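Local coordinates for mutual gliding-motility protein MglA (Myxococcus xanthus DK 1622, PDB 6HJO) that acts as a small GTPase switch that coordinates adventurous and social gliding motility and controls the direction and speed of movement, at residues F56-P61 and K71-L76. Residues are numbered along the deposited sequence; the frame is centred on the assembly and turned at random.
Sequences FFDFLP and KTRFHL
Phe-57 pairs with Leu-76 and Phe-59 with Phe-74 in an antiparallel beta hairpin, strand 53-59 followed by strand 71-78, within the central sheet of this Ras-like P-loop GTPase. Each of these two pairs is hydrogen-bonded in both directions. The shorter of the bonds at the first pair runs from Leu-76 N to Phe-57 O, 2.9 Å. Between them Asp-58 and His-75 form a non-hydrogen-bonded pair. Here Asp-58 CB lies over one face of the His-75 ring, a CH-pi contact 3.6 Å from the ring centroid.

The hairpin carries Phe-57, Phe-59, Phe-74 and Leu-76 on one face and Asp-58 and His-75 on the other. On the face with the phenylalanines, Phe-59 CE1 touches Phe-74 CB and Leu-76 CD1. Phe-74 CB sits over the face of the Phe-59 ring, while Leu-76 CD1 comes in at its edge. The Phe-59 and Phe-74 rings lie obliquely, their planes at 31°. Leu-76 CD2 also meets Phe-57 CZ at 3.7 Å, the two side chains lying side by side. Pro-61 CD reaches the edge of the Phe-74 ring, in its plane. Helix 176-191 packs on this face through Leu-180 and Ala-184, and helix 25-35 through Leu-29 and Ile-32.

On the face with Asp-58 and His-75, Arg-73 forms a salt bridge to Asp-58. Its chain leaves the backbone extended, then bends at chi3 (-66°), which brings the guanidinium alongside strand 53-59. Leu-60 CB sits over one face of that group, toward its rim. From the neighbouring strand 10-18, Glu-10 makes a second salt bridge, to Arg-73 NE, and Asn-12 OD1 hydrogen-bonds His-75 NE2. Arg-73 NH1 meets Asp-58 OD1 at 2.9 Å, on the anti side of the carboxylate but tilted out of both planes, which are perpendicular, with an N-H...O angle of only 131°.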
loop_
_atom_site.group_PDB
_atom_site.type_symbol
_atom_site.label_atom_id
_atom_site.label_comp_id
_atom_site.label_asym_id
_atom_site.label_seq_id
_atom_site.Cartn_x
_atom_site.Cartn_y
_atom_site.Cartn_z
ATOM N N PHE A 56 -0.893 4.685 -7.043
ATOM C CA PHE A 56 -1.483 3.817 -8.060
ATOM C C PHE A 56 -2.988 3.701 -7.960
ATOM O O PHE A 56 -3.568 3.952 -6.897
ATOM C CB PHE A 56 -0.837 2.412 -8.028
ATOM C CG PHE A 56 -1.085 1.602 -6.777
ATOM C CD1 PHE A 56 -0.258 1.737 -5.667
ATOM C CD2 PHE A 56 -2.131 0.692 -6.718
ATOM C CE1 PHE A 56 -0.485 0.987 -4.509
ATOM C CE2 PHE A 56 -2.358 -0.073 -5.556
ATOM C CZ PHE A 56 -1.534 0.083 -4.460
ATOM N N PHE A 57 -3.608 3.258 -9.070
ATOM C CA PHE A 57 -5.035 2.936 -9.154
ATOM C C PHE A 57 -5.262 2.085 -10.397
ATOM O O PHE A 57 -4.384 2.000 -11.264
ATOM C CB PHE A 57 -5.927 4.201 -9.164
ATOM C CG PHE A 57 -5.899 5.015 -10.439
ATOM C CD1 PHE A 57 -4.880 5.938 -10.675
ATOM C CD2 PHE A 57 -6.914 4.892 -11.385
ATOM C CE1 PHE A 57 -4.870 6.711 -11.841
ATOM C CE2 PHE A 57 -6.897 5.659 -12.553
ATOM C CZ PHE A 57 -5.878 6.558 -12.773
ATOM N N ASP A 58 -6.450 1.480 -10.488
ATOM C CA ASP A 58 -6.825 0.708 -11.654
ATOM C C ASP A 58 -8.189 1.138 -12.144
ATOM O O ASP A 58 -8.973 1.709 -11.379
ATOM C CB ASP A 58 -6.752 -0.811 -11.402
ATOM C CG ASP A 58 -7.735 -1.314 -10.377
ATOM O OD1 ASP A 58 -8.937 -1.372 -10.692
ATOM O OD2 ASP A 58 -7.303 -1.635 -9.255
ATOM N N PHE A 59 -8.460 0.890 -13.435
ATOM C CA PHE A 59 -9.736 1.212 -14.066
ATOM C C PHE A 59 -10.008 0.311 -15.251
ATOM O O PHE A 59 -9.081 -0.089 -15.958
ATOM C CB PHE A 59 -9.835 2.709 -14.445
ATOM C CG PHE A 59 -8.920 3.167 -15.560
ATOM C CD1 PHE A 59 -7.573 3.419 -15.321
ATOM C CD2 PHE A 59 -9.412 3.381 -16.843
ATOM C CE1 PHE A 59 -6.730 3.856 -16.356
ATOM C CE2 PHE A 59 -8.570 3.814 -17.877
ATOM C CZ PHE A 59 -7.238 4.061 -17.625
ATOM N N LEU A 60 -11.283 -0.006 -15.457
ATOM C CA LEU A 60 -11.748 -0.832 -16.562
ATOM C C LEU A 60 -12.580 0.069 -17.489
ATOM O O LEU A 60 -13.768 0.269 -17.217
ATOM C CB LEU A 60 -12.574 -2.002 -16.025
ATOM C CG LEU A 60 -12.932 -3.109 -17.006
ATOM C CD1 LEU A 60 -11.855 -4.174 -17.029
ATOM C CD2 LEU A 60 -14.247 -3.777 -16.598
ATOM N N PRO A 61 -11.970 0.653 -18.557
ATOM C CA PRO A 61 -12.755 1.523 -19.454
ATOM C C PRO A 61 -13.881 0.778 -20.170
ATOM O O PRO A 61 -13.655 -0.314 -20.688
ATOM C CB PRO A 61 -11.705 2.103 -20.412
ATOM C CG PRO A 61 -10.564 1.168 -20.360
ATOM C CD PRO A 61 -10.567 0.528 -19.007
ATOM N N LYS A 71 -11.811 -8.494 -21.054
ATOM C CA LYS A 71 -11.795 -7.031 -20.913
ATOM C C LYS A 71 -10.411 -6.618 -20.402
ATOM O O LYS A 71 -9.791 -7.376 -19.663
ATOM C CB LYS A 71 -12.891 -6.563 -19.939
ATOM C CG LYS A 71 -14.306 -6.764 -20.475
ATOM C CD LYS A 71 -15.367 -6.268 -19.496
ATOM C CE LYS A 71 -16.766 -6.727 -19.857
ATOM N NZ LYS A 71 -17.270 -6.089 -21.108
ATOM N N THR A 72 -9.906 -5.440 -20.807
ATOM C CA THR A 72 -8.590 -4.992 -20.350
ATOM C C THR A 72 -8.732 -3.981 -19.217
ATOM O O THR A 72 -9.397 -2.955 -19.386
ATOM C CB THR A 72 -7.699 -4.499 -21.520
ATOM O OG1 THR A 72 -7.616 -5.523 -22.518
ATOM C CG2 THR A 72 -6.269 -4.109 -21.065
ATOM N N ARG A 73 -8.105 -4.283 -18.070
ATOM C CA ARG A 73 -8.064 -3.425 -16.889
ATOM C C ARG A 73 -6.681 -2.777 -16.831
ATOM O O ARG A 73 -5.663 -3.473 -16.859
ATOM C CB ARG A 73 -8.341 -4.224 -15.599
ATOM C CG ARG A 73 -8.327 -3.339 -14.338
ATOM C CD ARG A 73 -8.790 -4.101 -13.093
ATOM N NE ARG A 73 -10.206 -4.481 -13.174
ATOM C CZ ARG A 73 -11.221 -3.682 -12.850
ATOM N NH1 ARG A 73 -10.995 -2.445 -12.435
ATOM N NH2 ARG A 73 -12.469 -4.115 -12.951
ATOM N N PHE A 74 -6.654 -1.447 -16.731
ATOM C CA PHE A 74 -5.416 -0.689 -16.680
ATOM C C PHE A 74 -5.046 -0.326 -15.247
ATOM O O PHE A 74 -5.895 0.141 -14.488
ATOM C CB PHE A 74 -5.514 0.570 -17.575
ATOM C CG PHE A 74 -5.654 0.238 -19.043
ATOM C CD1 PHE A 74 -4.532 0.013 -19.833
ATOM C CD2 PHE A 74 -6.907 0.114 -19.631
ATOM C CE1 PHE A 74 -4.658 -0.342 -21.188
ATOM C CE2 PHE A 74 -7.033 -0.217 -20.991
ATOM C CZ PHE A 74 -5.904 -0.435 -21.760
ATOM N N HIS A 75 -3.766 -0.547 -14.886
ATOM C CA HIS A 75 -3.210 -0.228 -13.570
ATOM C C HIS A 75 -2.130 0.827 -13.802
ATOM O O HIS A 75 -1.180 0.568 -14.542
ATOM C CB HIS A 75 -2.617 -1.480 -12.894
ATOM C CG HIS A 75 -3.616 -2.569 -12.606
ATOM N ND1 HIS A 75 -3.961 -2.903 -11.306
ATOM C CD2 HIS A 75 -4.292 -3.379 -13.457
ATOM C CE1 HIS A 75 -4.832 -3.896 -11.410
ATOM N NE2 HIS A 75 -5.075 -4.200 -12.686
ATOM N N LEU A 76 -2.326 2.033 -13.266
ATOM C CA LEU A 76 -1.387 3.167 -13.450
ATOM C C LEU A 76 -0.569 3.294 -12.170
ATOM O O LEU A 76 -1.151 3.416 -11.099
ATOM C CB LEU A 76 -2.173 4.462 -13.752
ATOM C CG LEU A 76 -2.417 4.868 -15.213
ATOM C CD1 LEU A 76 -3.006 3.756 -16.077
ATOM C CD2 LEU A 76 -3.232 6.165 -15.302
#